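Local coordinates for FEZ-1 protein (Fluoribacter gormanii, PDB 5WCK) that probably hydrolyses the beta-lactam ring of antibiotics as a zinc-dependent subclass B3 metallo-beta-lactamase, at residues M49-I54 against F59-T64; P9-R12 against Y18-G21. The protein carries 2 engineered substitutions. All coordinates share one frame; numbering follows the deposited sequence.

Overall arrangement
Both contacts belong to the N-terminal seven-stranded sheet of the metallo-beta-lactamase fold: contact 2 makes its edge hairpin, and contact 1 packs helix 47-56 against the loop into interior strand 64-68. Their centres are about 11 Å apart and on the same side of the chain's centre. They follow in series: the hairpin of contact 2 (9-12 with 18-21) closes before helix 47-56 begins contact 1 (49-54 with 59-64). The two touch directly, with CG of Pro-10 3.6 Å from O of Ser-53 and OH of Tyr-18 3.6 Å from CZ of Phe-59. Hairpin, helix and loop thus pack against one another, and contact 1 lies away from the zinc site.

Contact 1: residues M49-I54 against F59-T64; sequences MIKASI and FKFSDT. With SO4 (sulfate ion), chain E.
The helix-to-strand connection of a beta-alpha-beta crossover forms this contact: helix 47-56 follows strand 35-39, and residues 59-64 run back alongside its C-terminal half into strand 64-68, parallel to 35-39. Lys-51 and Phe-61 meet at about a right angle. CB of the lysine sits almost exactly over the centre of the Phe-61 ring, 3.9 Å from its centroid, in a CH-pi contact over the face. With CG anti to the backbone N (chi1 177°) and the chain extended from there, the lysine runs across the CD2 side of the ring, CD coming within 3.6 Å of CD2. Ile-54 takes the edge of the same ring, its CD1 near the ring plane and 3.8 Å from Phe-61 CD1. The other branch of Ile-54, CG2, rests on CB of Phe-59. The backbone joins the segments as well: Phe-59 N donates to Ile-54 O at 3.2 Å. A short 3-10 turn at 61-63 shapes the loop, and Phe-61 O accepts from both N and OG1 of Thr-64, the latter at 2.8 Å. At the turn's N-terminal end a sulfate, probably from the crystallisation liquor, is held by Phe-61 N through O3 and by Ser-62 N through O4, with Lys-55 NZ as a further donor. Beyond the contact, Phe-61 leans on Gln-86 and Thr-87 of helix 80-87, Ile-54 reaches Leu-29 of strand 28-32, and Phe-59 extends over Leu-29 and Val-31 of that strand.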
loop_
_atom_site.group_PDB
_atom_site.type_symbol
_atom_site.label_atom_id
_atom_site.label_comp_id
_atom_site.label_asym_id
_atom_site.label_seq_id
_atom_site.Cartn_x
_atom_site.Cartn_y
_atom_site.Cartn_z
ATOM N N MET A 49 -12.655 11.393 -4.436
ATOM C CA MET A 49 -13.307 10.099 -4.315
ATOM C C MET A 49 -13.052 9.518 -2.917
ATOM O O MET A 49 -13.941 8.919 -2.305
ATOM C CB MET A 49 -12.821 9.131 -5.400
ATOM C CG MET A 49 -13.145 9.627 -6.791
ATOM S SD MET A 49 -12.275 8.742 -8.111
ATOM C CE MET A 49 -12.970 7.121 -7.943
ATOM N N ILE A 50 -11.802 9.636 -2.459
ATOM C CA ILE A 50 -11.434 9.169 -1.099
ATOM C C ILE A 50 -12.243 9.964 -0.064
ATOM O O ILE A 50 -12.837 9.371 0.855
ATOM C CB ILE A 50 -9.914 9.256 -0.882
ATOM C CG1 ILE A 50 -9.177 8.250 -1.776
ATOM C CG2 ILE A 50 -9.573 9.030 0.586
ATOM C CD1 ILE A 50 -7.705 8.507 -1.901
ATOM N N LYS A 51 -12.276 11.298 -0.216
ATOM C CA LYS A 51 -13.066 12.143 0.690
ATOM C C LYS A 51 -14.517 11.662 0.713
ATOM O O LYS A 51 -15.121 11.491 1.780
ATOM C CB LYS A 51 -12.994 13.612 0.274
ATOM C CG LYS A 51 -13.842 14.533 1.135
ATOM C CD LYS A 51 -13.667 16.000 0.795
ATOM C CE LYS A 51 -14.461 16.870 1.742
ATOM N NZ LYS A 51 -14.218 18.309 1.522
ATOM N N ALA A 52 -15.110 11.460 -0.471
ATOM C CA ALA A 52 -16.510 11.058 -0.548
ATOM C C ALA A 52 -16.733 9.691 0.118
ATOM O O ALA A 52 -17.750 9.477 0.785
ATOM C CB ALA A 52 -16.982 11.071 -1.988
ATOM N N SER A 53 -15.780 8.759 -0.063
ATOM C CA SER A 53 -15.893 7.436 0.526
ATOM C C SER A 53 -15.867 7.529 2.058
ATOM O O SER A 53 -16.625 6.873 2.752
ATOM C CB SER A 53 -14.791 6.521 0.017
ATOM O OG SER A 53 -15.038 6.117 -1.327
ATOM N N ILE A 54 -14.948 8.332 2.577
ATOM C CA ILE A 54 -14.816 8.513 4.020
ATOM C C ILE A 54 -16.142 9.038 4.592
ATOM O O ILE A 54 -16.622 8.546 5.623
ATOM C CB ILE A 54 -13.633 9.437 4.341
ATOM C CG1 ILE A 54 -12.306 8.717 4.062
ATOM C CG2 ILE A 54 -13.684 9.940 5.778
ATOM C CD1 ILE A 54 -11.092 9.602 4.080
ATOM N N PHE A 59 -17.781 9.130 8.504
ATOM C CA PHE A 59 -16.619 9.704 9.131
ATOM C C PHE A 59 -16.337 11.092 8.546
ATOM O O PHE A 59 -16.938 11.510 7.546
ATOM C CB PHE A 59 -15.443 8.732 8.986
ATOM C CG PHE A 59 -15.732 7.368 9.547
ATOM C CD1 PHE A 59 -16.114 7.212 10.867
ATOM C CD2 PHE A 59 -15.672 6.230 8.750
ATOM C CE1 PHE A 59 -16.394 5.962 11.386
ATOM C CE2 PHE A 59 -15.982 4.981 9.261
ATOM C CZ PHE A 59 -16.350 4.845 10.582
ATOM N N LYS A 60 -15.435 11.822 9.192
ATOM C CA LYS A 60 -15.090 13.162 8.787
ATOM C C LYS A 60 -13.728 13.151 8.105
ATOM O O LYS A 60 -12.755 12.643 8.656
ATOM C CB LYS A 60 -15.050 14.127 9.974
ATOM C CG LYS A 60 -16.374 14.371 10.684
ATOM C CD LYS A 60 -16.294 15.465 11.728
ATOM C CE LYS A 60 -17.603 15.644 12.468
ATOM N NZ LYS A 60 -17.463 16.594 13.594
ATOM N N PHE A 61 -13.646 13.791 6.935
ATOM C CA PHE A 61 -12.375 13.917 6.254
ATOM C C PHE A 61 -11.398 14.711 7.127
ATOM O O PHE A 61 -10.195 14.386 7.187
ATOM C CB PHE A 61 -12.604 14.559 4.887
ATOM C CG PHE A 61 -11.438 14.525 3.938
ATOM C CD1 PHE A 61 -10.748 13.353 3.694
ATOM C CD2 PHE A 61 -11.079 15.667 3.227
ATOM C CE1 PHE A 61 -9.699 13.326 2.795
ATOM C CE2 PHE A 61 -10.054 15.632 2.294
ATOM C CZ PHE A 61 -9.351 14.459 2.094
ATOM N N SER A 62 -11.925 15.719 7.849
ATOM C CA SER A 62 -11.134 16.583 8.713
ATOM C C SER A 62 -10.529 15.808 9.888
ATOM O O SER A 62 -9.637 16.324 10.538
ATOM C CB SER A 62 -11.979 17.751 9.231
ATOM O OG SER A 62 -13.079 17.284 9.988
ATOM N N ASP A 63 -11.009 14.584 10.154
ATOM C CA ASP A 63 -10.443 13.772 11.247
ATOM C C ASP A 63 -9.252 12.931 10.768
ATOM O O ASP A 63 -8.750 12.129 11.547
ATOM C CB ASP A 63 -11.492 12.826 11.835
ATOM C CG ASP A 63 -12.460 13.499 12.797
ATOM O OD1 ASP A 63 -12.140 14.608 13.260
ATOM O OD2 ASP A 63 -13.531 12.906 13.053
ATOM N N THR A 64 -8.796 13.104 9.521
ATOM C CA THR A 64 -7.616 12.366 9.042
ATOM C C THR A 64 -6.365 12.961 9.700
ATOM O O THR A 64 -5.943 14.091 9.364
ATOM C CB THR A 64 -7.474 12.445 7.520
ATOM O OG1 THR A 64 -8.697 12.068 6.894
ATOM C CG2 THR A 64 -6.364 11.569 6.981
HETATM S S SO4 E . -15.711 16.772 6.545
HETATM O O1 SO4 E . -16.071 17.433 5.260
HETATM O O2 SO4 E . -16.520 17.349 7.649
HETATM O O3 SO4 E . -16.054 15.365 6.478
HETATM O O4 SO4 E . -14.307 17.058 6.851
#

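Contact 2: residues P9-R12 against Y18-G21; sequences PPFR and YYVG
Phe-11 lays one face of its ring over CB of Tyr-19, which stands 3.8 Å from the ring centroid in a CH-pi contact offset toward the CE1-CZ rim. These residues are the hydrogen-bonded pair of the antiparallel hairpin made by strands 11-14 and 17-19, at the edge of the seven-stranded sheet. Two backbone bonds tie them: Tyr-19 N to Phe-11 O at 2.8 Å, and the longer Phe-11 N to Tyr-19 O at 3.2 Å. Chi1 of 63° puts CG of Phe-11 between its backbone N and carbonyl carbon, bringing the ring across to Tyr-19. The two ring planes are 27° apart but slid past each other, with little overlap. Helix 221-229 packs on this face, Leu-221 touching the side chains of both Phe-11 and Tyr-19, and the side chain of Tyr-19 lies about 8 Å from that of the zinc ligand His-215. Tyr-19 OH is hydrogen-bonded to Thr-22 O. The other face carries the non-hydrogen-bonded pair Arg-12 and Tyr-18. There the aliphatic part of the arginine lies over the tyrosine ring, CG 4.0 Å from its centroid, before the chain bends at chi3 (73°) and NH1 is hydrogen-bonded to Gly-15 O. At the hairpin's open end, CB of Pro-10 packs against Tyr-19 O at 3.3 Å.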
loop_
_atom_site.group_PDB
_atom_site.type_symbol
_atom_site.label_atom_id
_atom_site.label_comp_id
_atom_site.label_asym_id
_atom_site.label_seq_id
_atom_site.Cartn_x
_atom_site.Cartn_y
_atom_site.Cartn_z
ATOM N N PRO A 9 -17.620 1.098 -3.853
ATOM C CA PRO A 9 -18.336 1.385 -2.607
ATOM C C PRO A 9 -17.448 1.145 -1.402
ATOM O O PRO A 9 -16.816 0.089 -1.301
ATOM C CB PRO A 9 -19.503 0.386 -2.580
ATOM C CG PRO A 9 -19.155 -0.659 -3.604
ATOM C CD PRO A 9 -18.217 -0.019 -4.595
ATOM N N PRO A 10 -17.365 2.099 -0.450
ATOM C CA PRO A 10 -16.546 1.891 0.742
ATOM C C PRO A 10 -17.227 0.894 1.686
ATOM O O PRO A 10 -18.467 0.748 1.666
ATOM C CB PRO A 10 -16.446 3.302 1.328
ATOM C CG PRO A 10 -17.770 3.955 0.938
ATOM C CD PRO A 10 -18.050 3.405 -0.448
ATOM N N PHE A 11 -16.444 0.211 2.526
ATOM C CA PHE A 11 -16.985 -0.805 3.400
ATOM C C PHE A 11 -16.003 -1.088 4.534
ATOM O O PHE A 11 -14.828 -0.739 4.424
ATOM C CB PHE A 11 -17.329 -2.096 2.642
ATOM C CG PHE A 11 -16.153 -2.786 2.008
ATOM C CD1 PHE A 11 -15.697 -2.381 0.765
ATOM C CD2 PHE A 11 -15.505 -3.821 2.662
ATOM C CE1 PHE A 11 -14.610 -3.016 0.188
ATOM C CE2 PHE A 11 -14.415 -4.447 2.089
ATOM C CZ PHE A 11 -13.973 -4.034 0.860
ATOM N N ARG A 12 -16.517 -1.685 5.602
ATOM C CA ARG A 12 -15.694 -2.172 6.689
ATOM C C ARG A 12 -15.104 -3.538 6.323
ATOM O O ARG A 12 -15.833 -4.490 6.027
ATOM C CB ARG A 12 -16.506 -2.242 7.985
ATOM C CG ARG A 12 -15.667 -2.449 9.231
ATOM C CD ARG A 12 -16.433 -2.098 10.494
ATOM N NE ARG A 12 -17.422 -3.125 10.735
ATOM C CZ ARG A 12 -17.164 -4.280 11.330
ATOM N NH1 ARG A 12 -15.956 -4.510 11.817
ATOM N NH2 ARG A 12 -18.108 -5.203 11.448
ATOM N N TYR A 18 -11.271 -0.020 7.281
ATOM C CA TYR A 18 -12.237 0.220 6.220
ATOM C C TYR A 18 -11.508 0.385 4.886
ATOM O O TYR A 18 -10.369 0.881 4.816
ATOM C CB TYR A 18 -13.043 1.497 6.481
ATOM C CG TYR A 18 -13.853 1.458 7.747
ATOM C CD1 TYR A 18 -13.269 1.640 8.990
ATOM C CD2 TYR A 18 -15.219 1.204 7.709
ATOM C CE1 TYR A 18 -14.016 1.569 10.150
ATOM C CE2 TYR A 18 -15.981 1.163 8.870
ATOM C CZ TYR A 18 -15.379 1.349 10.096
ATOM O OH TYR A 18 -16.098 1.287 11.271
ATOM N N TYR A 19 -12.197 -0.018 3.819
ATOM C CA TYR A 19 -11.773 0.226 2.459
ATOM C C TYR A 19 -12.392 1.543 1.974
ATOM O O TYR A 19 -13.631 1.683 2.023
ATOM C CB TYR A 19 -12.239 -0.910 1.536
ATOM C CG TYR A 19 -11.610 -0.816 0.170
ATOM C CD1 TYR A 19 -10.280 -1.164 -0.000
ATOM C CD2 TYR A 19 -12.293 -0.339 -0.938
ATOM C CE1 TYR A 19 -9.656 -1.054 -1.228
ATOM C CE2 TYR A 19 -11.671 -0.202 -2.172
ATOM C CZ TYR A 19 -10.351 -0.578 -2.323
ATOM O OH TYR A 19 -9.696 -0.442 -3.506
ATOM N N VAL A 20 -11.557 2.467 1.500
ATOM C CA VAL A 20 -12.023 3.750 0.957
ATOM C C VAL A 20 -11.371 4.034 -0.394
ATOM O O VAL A 20 -11.243 5.185 -0.793
ATOM C CB VAL A 20 -11.789 4.903 1.946
ATOM C CG1 VAL A 20 -12.692 4.762 3.164
ATOM C CG2 VAL A 20 -10.328 5.043 2.381
ATOM N N GLY A 21 -10.957 2.969 -1.093
ATOM C CA GLY A 21 -10.310 3.123 -2.368
ATOM C C GLY A 21 -11.243 2.953 -3.556
ATOM O O GLY A 21 -12.463 3.108 -3.461
#